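Aspartate--tRNA(Asp/Asn) ligase (PDB 1WYD) probably charges both tRNA(Asp) and tRNA(Asn) with L-aspartate, which it first activates with ATP to aspartyl-adenylate. Local coordinates at residues E151-I156 with V199-E204; G23-L28 with K35-R40; K160-A165 with F183-P188. All coordinates share one frame; numbering follows the deposited sequence.

Interaction 1 of 3, residues E151-I156 with V199-E204; sequences EGFIEI and VERVFE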
loop_
_atom_site.group_PDB
_atom_site.type_symbol
_atom_site.label_atom_id
_atom_site.label_comp_id
_atom_site.label_asym_id
_atom_site.label_seq_id
_atom_site.Cartn_x
_atom_site.Cartn_y
_atom_site.Cartn_z
ATOM N N GLU B 151 11.129 9.097 10.517
ATOM C CA GLU B 151 10.761 9.138 11.941
ATOM C C GLU B 151 10.764 7.748 12.537
ATOM O O GLU B 151 10.375 7.538 13.688
ATOM C CB GLU B 151 9.403 9.784 12.147
ATOM C CG GLU B 151 9.242 11.169 11.527
ATOM C CD GLU B 151 10.052 12.236 12.253
ATOM O OE1 GLU B 151 10.494 13.202 11.595
ATOM O OE2 GLU B 151 10.247 12.111 13.479
ATOM N N GLY B 152 11.248 6.799 11.751
ATOM C CA GLY B 152 11.275 5.407 12.148
ATOM C C GLY B 152 9.906 4.732 12.202
ATOM O O GLY B 152 9.697 3.834 13.004
ATOM N N PHE B 153 8.979 5.152 11.352
ATOM C CA PHE B 153 7.713 4.441 11.261
ATOM C C PHE B 153 7.838 3.160 10.406
ATOM O O PHE B 153 8.559 3.121 9.424
ATOM C CB PHE B 153 6.611 5.386 10.785
ATOM C CG PHE B 153 6.044 6.265 11.879
ATOM C CD1 PHE B 153 6.778 7.370 12.381
ATOM C CD2 PHE B 153 4.775 6.010 12.421
ATOM C CE1 PHE B 153 6.242 8.201 13.387
ATOM C CE2 PHE B 153 4.238 6.826 13.459
ATOM C CZ PHE B 153 4.977 7.928 13.928
ATOM N N ILE B 154 7.157 2.111 10.830
ATOM C CA ILE B 154 7.191 0.796 10.189
ATOM C C ILE B 154 5.888 0.627 9.421
ATOM O O ILE B 154 4.826 0.980 9.952
ATOM C CB ILE B 154 7.337 -0.320 11.288
ATOM C CG1 ILE B 154 8.761 -0.324 11.851
ATOM C CG2 ILE B 154 7.070 -1.731 10.737
ATOM C CD1 ILE B 154 8.868 -0.920 13.301
ATOM N N GLU B 155 5.986 0.196 8.159
ATOM C CA GLU B 155 4.823 -0.015 7.320
ATOM C C GLU B 155 4.179 -1.374 7.658
ATOM O O GLU B 155 4.915 -2.372 7.840
ATOM C CB GLU B 155 5.186 0.060 5.822
ATOM C CG GLU B 155 4.052 -0.347 4.873
ATOM C CD GLU B 155 4.305 -0.045 3.409
ATOM O OE1 GLU B 155 5.467 0.103 3.021
ATOM O OE2 GLU B 155 3.335 0.018 2.615
ATOM N N ILE B 156 2.825 -1.389 7.740
ATOM C CA ILE B 156 2.025 -2.605 8.066
ATOM C C ILE B 156 0.792 -2.894 7.160
ATOM O O ILE B 156 0.365 -2.052 6.374
ATOM C CB ILE B 156 1.551 -2.608 9.549
ATOM C CG1 ILE B 156 0.529 -1.499 9.775
ATOM C CG2 ILE B 156 2.722 -2.565 10.560
ATOM C CD1 ILE B 156 -0.273 -1.662 10.988
ATOM N N VAL B 199 5.344 -2.539 18.053
ATOM C CA VAL B 199 6.521 -1.876 17.534
ATOM C C VAL B 199 6.474 -0.371 17.579
ATOM O O VAL B 199 7.201 0.233 16.848
ATOM C CB VAL B 199 6.901 -2.330 16.123
ATOM C CG1 VAL B 199 7.503 -3.730 16.171
ATOM C CG2 VAL B 199 5.727 -2.229 15.159
ATOM N N GLU B 200 5.591 0.213 18.382
ATOM C CA GLU B 200 5.517 1.675 18.597
ATOM C C GLU B 200 5.079 2.585 17.437
ATOM O O GLU B 200 4.204 3.445 17.613
ATOM C CB GLU B 200 6.813 2.211 19.177
ATOM C CG GLU B 200 6.962 1.902 20.656
ATOM C CD GLU B 200 8.206 2.496 21.278
ATOM O OE1 GLU B 200 8.238 3.701 21.550
ATOM O OE2 GLU B 200 9.147 1.727 21.504
ATOM N N ARG B 201 5.687 2.438 16.268
ATOM C CA ARG B 201 5.465 3.437 15.213
ATOM C C ARG B 201 5.077 2.808 13.897
ATOM O O ARG B 201 5.923 2.238 13.255
ATOM C CB ARG B 201 6.718 4.335 15.040
ATOM C CG ARG B 201 7.086 5.089 16.329
ATOM C CD ARG B 201 8.143 6.235 16.134
ATOM N NE ARG B 201 8.180 7.203 17.250
ATOM C CZ ARG B 201 9.047 8.237 17.334
ATOM N NH1 ARG B 201 9.993 8.414 16.400
ATOM N NH2 ARG B 201 8.979 9.077 18.366
ATOM N N VAL B 202 3.811 2.955 13.472
ATOM C CA VAL B 202 3.327 2.191 12.304
ATOM C C VAL B 202 2.505 3.002 11.318
ATOM O O VAL B 202 1.744 3.831 11.701
ATOM C CB VAL B 202 2.463 1.004 12.778
ATOM C CG1 VAL B 202 3.307 0.047 13.558
ATOM C CG2 VAL B 202 1.258 1.512 13.603
ATOM N N PHE B 203 2.637 2.756 10.039
ATOM C CA PHE B 203 1.622 3.289 9.136
ATOM C C PHE B 203 1.034 2.208 8.214
ATOM O O PHE B 203 1.645 1.161 8.013
ATOM C CB PHE B 203 2.137 4.411 8.284
ATOM C CG PHE B 203 3.239 4.028 7.332
ATOM C CD1 PHE B 203 4.599 4.000 7.743
ATOM C CD2 PHE B 203 2.956 3.819 5.990
ATOM C CE1 PHE B 203 5.606 3.653 6.838
ATOM C CE2 PHE B 203 3.966 3.526 5.102
ATOM C CZ PHE B 203 5.301 3.473 5.531
ATOM N N GLU B 204 -0.106 2.533 7.602
ATOM C CA GLU B 204 -0.626 1.718 6.536
ATOM C C GLU B 204 -1.349 2.592 5.515
ATOM O O GLU B 204 -2.077 3.514 5.861
ATOM C CB GLU B 204 -1.506 0.624 7.171
ATOM C CG GLU B 204 -2.643 0.081 6.325
ATOM C CD GLU B 204 -3.183 -1.259 6.811
ATOM O OE1 GLU B 204 -3.408 -1.436 8.020
ATOM O OE2 GLU B 204 -3.403 -2.130 5.981
#
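R201 runs past F153 and ends on the backbone of E151. Its CB sits over the middle of the F153 ring, 3.7 Å from the centroid and 13° off the ring normal, a CH-pi contact. The chain then extends from CG to NE, which carries CD past the ring atom CE1 of F153. At the tip, NH1 donates to E151 O (2.9 Å); the oxygen lies near the guanidinium plane, and the nitrogen in the carbonyl plane. E151 and G152 close the helix 128-150, with G152 as the C-prime residue of a Schellman motif. This helix followed by strand 154-155, outermost of its sheet within this chain, corresponds to motif 1 of class II synthetases, and 201-209 is the first strand of motif 2. The strands pair in parallel: I154 N donates to R201 O (2.7 Å), F203 N to I154 O (2.8 Å) and I156 N to F203 O (2.8 Å). F203, with CG between its backbone N and carbonyl carbon (chi1 64°), offers a ring face to E155 CB, 3.9 Å from the centroid. The E155 carboxylate goes on to a salt bridge with R145 of the second subunit. On the face opposite E155 and F203, I154 CD1 packs on V199 CB at 3.7 Å.

Interaction 2 of 3, residues G23-L28 with K35-R40; sequences GWVHLL and KFIILR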
loop_
_atom_site.group_PDB
_atom_site.type_symbol
_atom_site.label_atom_id
_atom_site.label_comp_id
_atom_site.label_asym_id
_atom_site.label_seq_id
_atom_site.Cartn_x
_atom_site.Cartn_y
_atom_site.Cartn_z
ATOM N N GLY B 23 4.527 4.517 -28.975
ATOM C CA GLY B 23 3.410 5.085 -28.260
ATOM C C GLY B 23 2.121 5.146 -29.025
ATOM O O GLY B 23 1.899 4.372 -29.942
ATOM N N TRP B 24 1.282 6.092 -28.614
ATOM C CA TRP B 24 -0.075 6.252 -29.099
ATOM C C TRP B 24 -0.201 7.414 -30.077
ATOM O O TRP B 24 0.330 8.508 -29.866
ATOM C CB TRP B 24 -1.023 6.468 -27.910
ATOM C CG TRP B 24 -1.294 5.236 -27.100
ATOM C CD1 TRP B 24 -2.272 4.289 -27.328
ATOM C CD2 TRP B 24 -0.565 4.783 -25.962
ATOM N NE1 TRP B 24 -2.198 3.287 -26.386
ATOM C CE2 TRP B 24 -1.159 3.552 -25.538
ATOM C CE3 TRP B 24 0.515 5.292 -25.228
ATOM C CZ2 TRP B 24 -0.722 2.856 -24.415
ATOM C CZ3 TRP B 24 0.965 4.574 -24.113
ATOM C CH2 TRP B 24 0.345 3.380 -23.717
ATOM N N VAL B 25 -0.910 7.151 -31.160
ATOM C CA VAL B 25 -1.377 8.173 -32.073
ATOM C C VAL B 25 -2.351 9.107 -31.357
ATOM O O VAL B 25 -3.543 8.814 -31.237
ATOM C CB VAL B 25 -2.046 7.530 -33.288
ATOM C CG1 VAL B 25 -2.662 8.598 -34.218
ATOM C CG2 VAL B 25 -1.015 6.629 -34.049
ATOM N N HIS B 26 -1.823 10.250 -30.908
ATOM C CA HIS B 26 -2.617 11.300 -30.265
ATOM C C HIS B 26 -3.455 12.163 -31.234
ATOM O O HIS B 26 -4.632 12.451 -30.967
ATOM C CB HIS B 26 -1.675 12.210 -29.471
ATOM C CG HIS B 26 -2.374 13.075 -28.482
ATOM N ND1 HIS B 26 -2.724 12.628 -27.227
ATOM C CD2 HIS B 26 -2.796 14.357 -28.562
ATOM C CE1 HIS B 26 -3.335 13.604 -26.579
ATOM N NE2 HIS B 26 -3.401 14.654 -27.368
ATOM N N LEU B 27 -2.825 12.632 -32.316
ATOM C CA LEU B 27 -3.487 13.436 -33.342
ATOM C C LEU B 27 -2.856 13.155 -34.674
ATOM O O LEU B 27 -1.709 12.724 -34.748
ATOM C CB LEU B 27 -3.347 14.945 -33.107
ATOM C CG LEU B 27 -4.291 15.638 -32.151
ATOM C CD1 LEU B 27 -3.493 16.786 -31.482
ATOM C CD2 LEU B 27 -5.555 16.132 -32.855
ATOM N N LEU B 28 -3.605 13.467 -35.724
ATOM C CA LEU B 28 -3.238 13.153 -37.083
ATOM C C LEU B 28 -3.725 14.343 -37.924
ATOM O O LEU B 28 -4.932 14.596 -38.010
ATOM C CB LEU B 28 -3.951 11.852 -37.492
ATOM C CG LEU B 28 -3.248 10.548 -37.917
ATOM C CD1 LEU B 28 -1.794 10.367 -37.421
ATOM C CD2 LEU B 28 -4.124 9.308 -37.556
ATOM N N LYS B 35 2.247 14.547 -43.555
ATOM C CA LYS B 35 1.428 14.000 -42.486
ATOM C C LYS B 35 2.096 14.282 -41.154
ATOM O O LYS B 35 3.260 13.928 -40.941
ATOM C CB LYS B 35 1.256 12.480 -42.648
ATOM C CG LYS B 35 0.382 11.860 -41.547
ATOM C CD LYS B 35 -0.419 10.645 -42.043
ATOM C CE LYS B 35 -1.237 10.936 -43.313
ATOM N NZ LYS B 35 -2.626 11.400 -43.031
ATOM N N PHE B 36 1.348 14.907 -40.257
ATOM C CA PHE B 36 1.866 15.187 -38.943
ATOM C C PHE B 36 1.223 14.254 -37.915
ATOM O O PHE B 36 0.014 14.192 -37.811
ATOM C CB PHE B 36 1.620 16.651 -38.601
ATOM C CG PHE B 36 2.495 17.599 -39.364
ATOM C CD1 PHE B 36 2.051 18.178 -40.546
ATOM C CD2 PHE B 36 3.764 17.912 -38.906
ATOM C CE1 PHE B 36 2.861 19.066 -41.266
ATOM C CE2 PHE B 36 4.583 18.801 -39.621
ATOM C CZ PHE B 36 4.132 19.371 -40.803
ATOM N N ILE B 37 2.037 13.510 -37.177
ATOM C CA ILE B 37 1.512 12.679 -36.106
ATOM C C ILE B 37 1.978 13.211 -34.772
ATOM O O ILE B 37 3.167 13.192 -34.509
ATOM C CB ILE B 37 1.981 11.201 -36.264
ATOM C CG1 ILE B 37 1.827 10.716 -37.707
ATOM C CG2 ILE B 37 1.198 10.304 -35.321
ATOM C CD1 ILE B 37 2.400 9.351 -37.933
ATOM N N ILE B 38 1.050 13.696 -33.933
ATOM C CA ILE B 38 1.379 13.901 -32.539
ATOM C C ILE B 38 1.311 12.505 -31.876
ATOM O O ILE B 38 0.264 11.833 -31.864
ATOM C CB ILE B 38 0.461 14.947 -31.825
ATOM C CG1 ILE B 38 0.375 16.299 -32.547
ATOM C CG2 ILE B 38 0.898 15.176 -30.371
ATOM C CD1 ILE B 38 1.675 16.896 -33.059
ATOM N N LEU B 39 2.456 12.065 -31.372
ATOM C CA LEU B 39 2.571 10.803 -30.672
ATOM C C LEU B 39 2.576 11.051 -29.177
ATOM O O LEU B 39 3.038 12.113 -28.714
ATOM C CB LEU B 39 3.844 10.069 -31.107
ATOM C CG LEU B 39 4.083 8.660 -30.580
ATOM C CD1 LEU B 39 3.210 7.646 -31.316
ATOM C CD2 LEU B 39 5.555 8.336 -30.768
ATOM N N ARG B 40 2.046 10.088 -28.414
ATOM C CA ARG B 40 2.003 10.170 -26.945
ATOM C C ARG B 40 2.637 8.939 -26.335
ATOM O O ARG B 40 2.360 7.822 -26.775
ATOM C CB ARG B 40 0.561 10.251 -26.440
ATOM C CG ARG B 40 0.493 10.482 -24.951
ATOM C CD ARG B 40 -0.836 10.202 -24.301
ATOM N NE ARG B 40 -1.885 10.334 -25.283
ATOM C CZ ARG B 40 -2.678 9.325 -25.642
ATOM N NH1 ARG B 40 -2.561 8.152 -25.033
ATOM N NH2 ARG B 40 -3.589 9.528 -26.593
#
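H26 and R40 both swing CG away from their own backbone N (chi1 -164° and -174°), and R40 then bends sharply at chi3 (-25°), which turns its guanidinium side-on to the imidazole. Two nitrogens grip one atom: NE of R40 donates to ND1 of H26 at 3.1 Å and NH2 of R40 to the same ND1 at 3.3 Å. ND1 lies in the guanidinium plane, whereas NE approaches near the plane of the imidazole and NH2 is tilted from it; the two flat groups stand steeply to each other. Since ND1 accepts here, a neutral H26 would be expected to carry its proton on NE2. CB of W24 lies over one face of the same guanidinium, 3.7 Å from R40 NH1; the indole plane is nearly parallel to the group but meets NH1 only through its CG side. A salt bridge from R40 NH2 to E66 further fixes the arginine, and W24 NE1 bonds to G390 O of the second subunit.

The backbones pair regularly at W24 and R40, whose N and O atoms bond in both directions. V25 still pairs with L39, but at H26 the register slips by one: I38 O accepts from H26 N (2.8 Å) and from L27 N (3.2 Å), and the return bond from I38 N to L27 O is weak. Beyond the slip, L27 lies alongside I38, and on the other face L28 CD1 meets I37 CG1 at 3.6 Å. This is a classic beta bulge in the first hairpin of an OB-fold, where the coiled strand 18-31 pairs with both 34-41 and 68-77 to help close the barrel of the anticodon-binding domain.

Interaction 3 of 3, residues K160-A165 with F183-P188; sequences KIIASA and FLAQSP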
loop_
_atom_site.group_PDB
_atom_site.type_symbol
_atom_site.label_atom_id
_atom_site.label_comp_id
_atom_site.label_asym_id
_atom_site.label_seq_id
_atom_site.Cartn_x
_atom_site.Cartn_y
_atom_site.Cartn_z
ATOM N N LYS B 160 -8.570 -6.901 6.438
ATOM C CA LYS B 160 -9.626 -6.122 5.836
ATOM C C LYS B 160 -11.006 -6.764 6.100
ATOM O O LYS B 160 -12.015 -6.059 6.145
ATOM C CB LYS B 160 -9.370 -5.918 4.337
ATOM C CG LYS B 160 -8.081 -5.171 3.989
ATOM C CD LYS B 160 -7.985 -3.898 4.806
ATOM C CE LYS B 160 -6.587 -3.378 4.894
ATOM N NZ LYS B 160 -6.505 -2.260 5.812
ATOM N N ILE B 161 -11.039 -8.081 6.252
ATOM C CA ILE B 161 -12.261 -8.779 6.636
ATOM C C ILE B 161 -12.269 -9.028 8.126
ATOM O O ILE B 161 -11.345 -9.671 8.643
ATOM C CB ILE B 161 -12.394 -10.144 5.917
ATOM C CG1 ILE B 161 -12.547 -9.918 4.421
ATOM C CG2 ILE B 161 -13.618 -10.918 6.490
ATOM C CD1 ILE B 161 -12.493 -11.166 3.612
ATOM N N ILE B 162 -13.316 -8.542 8.805
ATOM C CA ILE B 162 -13.386 -8.590 10.259
ATOM C C ILE B 162 -14.696 -9.190 10.755
ATOM O O ILE B 162 -15.675 -9.216 10.017
ATOM C CB ILE B 162 -13.232 -7.190 10.833
ATOM C CG1 ILE B 162 -14.363 -6.268 10.342
ATOM C CG2 ILE B 162 -11.795 -6.645 10.511
ATOM C CD1 ILE B 162 -14.366 -4.884 11.037
ATOM N N ALA B 163 -14.712 -9.656 11.995
ATOM C CA ALA B 163 -15.901 -10.267 12.535
ATOM C C ALA B 163 -17.000 -9.252 12.862
ATOM O O ALA B 163 -18.122 -9.421 12.443
ATOM C CB ALA B 163 -15.579 -11.127 13.741
ATOM N N SER B 164 -16.683 -8.217 13.632
ATOM C CA SER B 164 -17.700 -7.253 14.031
ATOM C C SER B 164 -17.119 -5.865 13.989
ATOM O O SER B 164 -15.918 -5.709 14.028
ATOM C CB SER B 164 -18.271 -7.581 15.419
ATOM O OG SER B 164 -17.255 -7.600 16.415
ATOM N N ALA B 165 -17.982 -4.861 13.907
ATOM C CA ALA B 165 -17.580 -3.466 13.754
ATOM C C ALA B 165 -16.942 -2.904 15.008
ATOM O O ALA B 165 -17.252 -3.341 16.127
ATOM C CB ALA B 165 -18.804 -2.632 13.393
ATOM N N PHE B 183 -17.541 -8.805 7.656
ATOM C CA PHE B 183 -17.627 -7.495 7.049
ATOM C C PHE B 183 -16.252 -6.886 6.590
ATOM O O PHE B 183 -15.157 -7.277 7.042
ATOM C CB PHE B 183 -18.330 -6.523 8.019
ATOM C CG PHE B 183 -19.571 -7.093 8.711
ATOM C CD1 PHE B 183 -19.487 -7.643 10.002
ATOM C CD2 PHE B 183 -20.834 -7.035 8.085
ATOM C CE1 PHE B 183 -20.648 -8.181 10.624
ATOM C CE2 PHE B 183 -21.979 -7.556 8.703
ATOM C CZ PHE B 183 -21.884 -8.129 9.969
ATOM N N LEU B 184 -16.364 -5.905 5.701
ATOM C CA LEU B 184 -15.262 -5.169 5.206
ATOM C C LEU B 184 -14.933 -4.015 6.213
ATOM O O LEU B 184 -15.802 -3.178 6.586
ATOM C CB LEU B 184 -15.624 -4.610 3.814
ATOM C CG LEU B 184 -15.411 -5.446 2.566
ATOM C CD1 LEU B 184 -15.435 -4.588 1.298
ATOM C CD2 LEU B 184 -14.107 -6.216 2.621
ATOM N N ALA B 185 -13.691 -3.990 6.657
ATOM C CA ALA B 185 -13.232 -2.956 7.601
ATOM C C ALA B 185 -13.445 -1.544 7.082
ATOM O O ALA B 185 -13.318 -1.305 5.897
ATOM C CB ALA B 185 -11.763 -3.180 7.919
ATOM N N GLN B 186 -13.739 -0.591 7.962
ATOM C CA GLN B 186 -13.785 0.821 7.518
ATOM C C GLN B 186 -12.491 1.572 7.804
ATOM O O GLN B 186 -12.333 2.722 7.414
ATOM C CB GLN B 186 -14.970 1.571 8.127
ATOM C CG GLN B 186 -14.758 1.917 9.589
ATOM C CD GLN B 186 -15.833 2.809 10.135
ATOM O OE1 GLN B 186 -16.293 3.725 9.459
ATOM N NE2 GLN B 186 -16.257 2.536 11.360
ATOM N N SER B 187 -11.572 0.951 8.519
ATOM C CA SER B 187 -10.359 1.652 8.892
ATOM C C SER B 187 -9.525 0.619 9.605
ATOM O O SER B 187 -10.088 -0.363 10.063
ATOM C CB SER B 187 -10.706 2.823 9.795
ATOM O OG SER B 187 -10.352 2.583 11.144
ATOM N N PRO B 188 -8.208 0.769 9.669
ATOM C CA PRO B 188 -7.408 -0.214 10.394
ATOM C C PRO B 188 -7.433 0.001 11.914
ATOM O O PRO B 188 -6.775 -0.796 12.622
ATOM C CB PRO B 188 -6.009 -0.014 9.819
ATOM C CG PRO B 188 -5.992 1.357 9.346
ATOM C CD PRO B 188 -7.373 1.831 9.089
#
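K160-I162 and F183-A185 run antiparallel, held by three nearly straight backbone bonds. I162 and F183 form the hydrogen-bonded pair, with I162 N donating to F183 O (2.8 Å) and F183 N to I162 O (3.0 Å); two residues on, beyond the non-hydrogen-bonded pair of I161 and L184, A185 N donates to K160 O (2.7 Å, 167°). Alpha hydrogens fill in between, the CA of I161 lying 3.3 Å from F183 O.

Side chains meet mostly backbone atoms rather than each other. F183 turns a ring edge to the backbone where 160-165 leaves the sheet: its CD1 is 3.3 Å from A163 O, which lies near the ring plane, so the carbonyl meets the slightly positive ring hydrogens. I162, with CG1 between its backbone N and carbonyl carbon (chi1 61°), brings that CG1 to 3.5 Å from F183 O and carries CD1 on to the CA of A185. A185 CB rests against K160 O at 3.4 Å. On the other face I161 CG1 only loosely approaches L184 CD2 (4.4 Å).

Strand 180-184 is the middle member of a small antiparallel sheet, between 161-162 and 174-177. L184 packs on V175 and on I161 of the second subunit, and R422 of that subunit hydrogen-bonds through NE to O of this chain's I161. Downstream, A185 makes a backbone bond to W209 at the end of strand 201-209, and S187 OG caps the N of Q189 where helix 189-199 begins.

In the fold
Interactions 1 and 3 belong to the catalytic domain and interaction 2 to the OB-fold domain, whose contact centre lies about 46 and 47 Å from their centres. Interaction 3 falls within the chain between the two segments of interaction 1; their centres are about 21 Å apart, and they are joined by a salt bridge from K160 NZ to E204 OE2 (3.1 Å). Both lie near the predicted active site: the V202 side chain is about 9 Å from that of R359, a predicted aspartate-binding residue, and the L184 side chain about 8 Å from that of A211 in the predicted ATP site. Q186 hydrogen-bonds R210, predicted to bind both aspartate and ATP. All three contacts also touch the second subunit.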